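Local coordinates for protein GTP-sensing transcriptional pleiotropic repressor CodY (Clostridioides difficile, PDB 5N0L) that probably represses transcription of many genes in response to nutrient supply, binding isoleucine in its GAF domain and probably sensing GTP as well, at residues T115-I120 and L127-L132. Residues are numbered along the deposited sequence; the frame is centred on the assembly and turned at random.
Sequences TTVVPI and LGTLVL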
ATOM      1  N   THR A 115      33.120   5.639  16.804  1.00 21.92           N
ATOM      2  CA  THR A 115      32.056   5.062  15.982  1.00 22.98           C
ATOM      3  C   THR A 115      30.971   4.384  16.836  1.00 21.00           C
ATOM      4  O   THR A 115      31.285   3.606  17.765  1.00 26.92           O
ATOM      5  CB  THR A 115      32.704   4.039  14.996  1.00 25.82           C
ATOM      6  OG1 THR A 115      33.630   4.768  14.171  1.00 27.60           O
ATOM      7  CG2 THR A 115      31.521   3.390  14.138  1.00 28.57           C
ATOM      8  N   THR A 116      29.728   4.727  16.570  1.00 18.33           N
ATOM      9  CA  THR A 116      28.595   4.127  17.171  1.00 21.38           C
ATOM     10  C   THR A 116      27.786   3.310  16.149  1.00 22.06           C
ATOM     11  O   THR A 116      27.503   3.808  15.039  1.00 24.71           O
ATOM     12  CB  THR A 116      27.763   5.212  17.834  1.00 23.22           C
ATOM     13  OG1 THR A 116      28.561   5.731  18.962  1.00 23.92           O
ATOM     14  CG2 THR A 116      26.407   4.694  18.335  1.00 27.50           C
ATOM     15  N   VAL A 117      27.413   2.131  16.554  1.00 22.01           N
ATOM     16  CA  VAL A 117      26.675   1.155  15.690  1.00 21.70           C
ATOM     17  C   VAL A 117      25.366   0.766  16.345  1.00 23.69           C
ATOM     18  O   VAL A 117      25.312   0.219  17.513  1.00 25.08           O
ATOM     19  CB  VAL A 117      27.546  -0.063  15.419  1.00 23.19           C
ATOM     20  CG1 VAL A 117      26.822  -1.017  14.420  1.00 23.68           C
ATOM     21  CG2 VAL A 117      28.945   0.332  14.926  1.00 26.06           C
ATOM     22  N   VAL A 118      24.302   1.154  15.649  1.00 20.55           N
ATOM     23  CA  VAL A 118      22.950   0.994  16.154  1.00 21.65           C
ATOM     24  C   VAL A 118      22.175   0.024  15.290  1.00 20.92           C
ATOM     25  O   VAL A 118      21.931   0.364  14.092  1.00 22.76           O
ATOM     26  CB  VAL A 118      22.190   2.298  16.226  1.00 21.67           C
ATOM     27  CG1 VAL A 118      20.814   2.082  16.873  1.00 23.93           C
ATOM     28  CG2 VAL A 118      23.038   3.342  16.970  1.00 24.72           C
ATOM     29  N   PRO A 119      21.729  -1.093  15.898  1.00 25.42           N
ATOM     30  CA  PRO A 119      20.848  -2.000  15.110  1.00 24.18           C
ATOM     31  C   PRO A 119      19.555  -1.325  14.700  1.00 25.41           C
ATOM     32  O   PRO A 119      18.917  -0.576  15.459  1.00 23.14           O
ATOM     33  CB  PRO A 119      20.589  -3.165  16.052  1.00 27.57           C
ATOM     34  CG  PRO A 119      21.829  -3.223  16.930  1.00 28.38           C
ATOM     35  CD  PRO A 119      22.200  -1.770  17.135  1.00 26.04           C
ATOM     36  N   ILE A 120      19.083  -1.616  13.475  1.00 22.30           N
ATOM     37  CA  ILE A 120      17.808  -1.128  13.009  1.00 24.07           C
ATOM     38  C   ILE A 120      16.875  -2.326  13.023  1.00 25.21           C
ATOM     39  O   ILE A 120      17.111  -3.340  12.317  1.00 24.36           O
ATOM     40  CB  ILE A 120      17.885  -0.536  11.587  1.00 22.46           C
ATOM     41  CG1 ILE A 120      18.773   0.700  11.536  1.00 24.89           C
ATOM     42  CG2 ILE A 120      16.510  -0.269  11.047  1.00 26.07           C
ATOM     43  CD1 ILE A 120      19.139   1.357  10.193  1.00 24.74           C
ATOM     44  N   LEU A 127      16.691  -5.485  10.432  1.00 28.03           N
ATOM     45  CA  LEU A 127      16.539  -4.960   9.081  1.00 23.76           C
ATOM     46  C   LEU A 127      17.723  -4.259   8.523  1.00 28.10           C
ATOM     47  O   LEU A 127      17.826  -4.056   7.318  1.00 26.45           O
ATOM     48  CB  LEU A 127      15.309  -4.082   9.003  1.00 29.37           C
ATOM     49  CG  LEU A 127      13.979  -4.738   9.325  1.00 31.48           C
ATOM     50  CD1 LEU A 127      12.829  -3.727   9.306  1.00 38.01           C
ATOM     51  CD2 LEU A 127      13.699  -5.901   8.421  1.00 32.08           C
ATOM     52  N   GLY A 128      18.625  -3.800   9.397  1.00 22.96           N
ATOM     53  CA  GLY A 128      19.761  -3.071   8.950  1.00 24.43           C
ATOM     54  C   GLY A 128      20.538  -2.475  10.168  1.00 20.81           C
ATOM     55  O   GLY A 128      20.325  -2.965  11.314  1.00 24.46           O
ATOM     56  N   THR A 129      21.391  -1.533   9.861  1.00 21.94           N
ATOM     57  CA  THR A 129      22.320  -0.915  10.843  1.00 21.18           C
ATOM     58  C   THR A 129      22.541   0.511  10.525  1.00 23.80           C
ATOM     59  O   THR A 129      22.638   0.937   9.409  1.00 21.17           O
ATOM     60  CB  THR A 129      23.673  -1.705  10.850  1.00 24.20           C
ATOM     61  OG1 THR A 129      23.453  -3.114  10.996  1.00 21.49           O
ATOM     62  CG2 THR A 129      24.594  -1.322  12.002  1.00 25.84           C
ATOM     63  N   LEU A 130      22.565   1.353  11.593  1.00 20.28           N
ATOM     64  CA  LEU A 130      22.890   2.731  11.474  1.00 22.10           C
ATOM     65  C   LEU A 130      24.309   2.842  12.065  1.00 21.64           C
ATOM     66  O   LEU A 130      24.566   2.391  13.197  1.00 23.37           O
ATOM     67  CB  LEU A 130      21.867   3.593  12.245  1.00 19.23           C
ATOM     68  CG  LEU A 130      22.171   5.044  12.283  1.00 19.94           C
ATOM     69  CD1 LEU A 130      21.986   5.853  11.027  1.00 25.82           C
ATOM     70  CD2 LEU A 130      21.235   5.732  13.356  1.00 19.75           C
ATOM     71  N   VAL A 131      25.219   3.417  11.317  1.00 20.33           N
ATOM     72  CA  VAL A 131      26.628   3.611  11.667  1.00 22.45           C
ATOM     73  C   VAL A 131      26.962   5.086  11.622  1.00 22.22           C
ATOM     74  O   VAL A 131      26.635   5.849  10.690  1.00 20.51           O
ATOM     75  CB  VAL A 131      27.587   2.828  10.732  1.00 23.17           C
ATOM     76  CG1 VAL A 131      29.009   3.043  11.177  1.00 24.26           C
ATOM     77  CG2 VAL A 131      27.274   1.363  10.745  1.00 22.71           C
ATOM     78  N   LEU A 132      27.500   5.603  12.772  1.00 20.31           N
ATOM     79  CA  LEU A 132      27.764   6.991  12.916  1.00 23.91           C
ATOM     80  C   LEU A 132      29.191   7.118  13.376  1.00 21.23           C
ATOM     81  O   LEU A 132      29.636   6.321  14.196  1.00 23.53           O
ATOM     82  CB  LEU A 132      26.866   7.652  13.981  1.00 22.71           C
ATOM     83  CG  LEU A 132      25.389   7.482  13.675  1.00 27.34           C
ATOM     84  CD1 LEU A 132      24.749   6.839  14.848  1.00 37.61           C
ATOM     85  CD2 LEU A 132      24.665   8.743  13.347  1.00 43.04           C
TER
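Ile120 lays its side chain over the backbone of Gly128 and Thr129 on the neighbouring antiparallel strand. Its CG1 stands anti to the carbonyl carbon (chi1 -64°) and the extended chain then carries CD1 to 3.5 Å from Thr129 C and on toward CB of Leu130. Gly128, its hydrogen-bonded partner, has no side chain, so Ile120 CB rests directly on its carbonyl group. Val118 and Leu130 meet on the same face, CB to CB at 4.2 Å, and Leu132 CD1 comes within 4.4 Å of Val118 CG2. Branched aliphatic groups suit this helix-covered face: Val118, Ile120 and Leu132 press against helix 141-158, while Leu130 meets helix 30-40.

On the other face, the side chains of Val117 and Thr129 cross at a slant, meeting through one methyl each. Each methyl is anti to its own backbone nitrogen, an orientation that sets Val117 CG1 against Thr129 CG2 at 3.3 Å, tighter than usual van der Waals contact. The threonine hydroxyl is instead bonded to Arg126. Farther from the turn, Thr115 CG2 packs on Val131 CG1 at 3.9 Å while its OG1 bonds to Ser133, so a single threonine serves both an apolar and a polar neighbour.

Between the two faces the backbones of Val118 and Leu130 exchange two nearly straight hydrogen bonds (175° and 179°); Thr116 and Leu132 also exchange two, though more bent. Toward the turn the regularity breaks: Ile120 O accepts Leu127 N at 2.9 Å and, weakly, Gly128 N, forming a classic beta bulge. The whole is a bulged beta hairpin within the antiparallel sheet of a GAF domain, with helix 141-158 against one face and, on the other, Val131 touching the bound isoleucine.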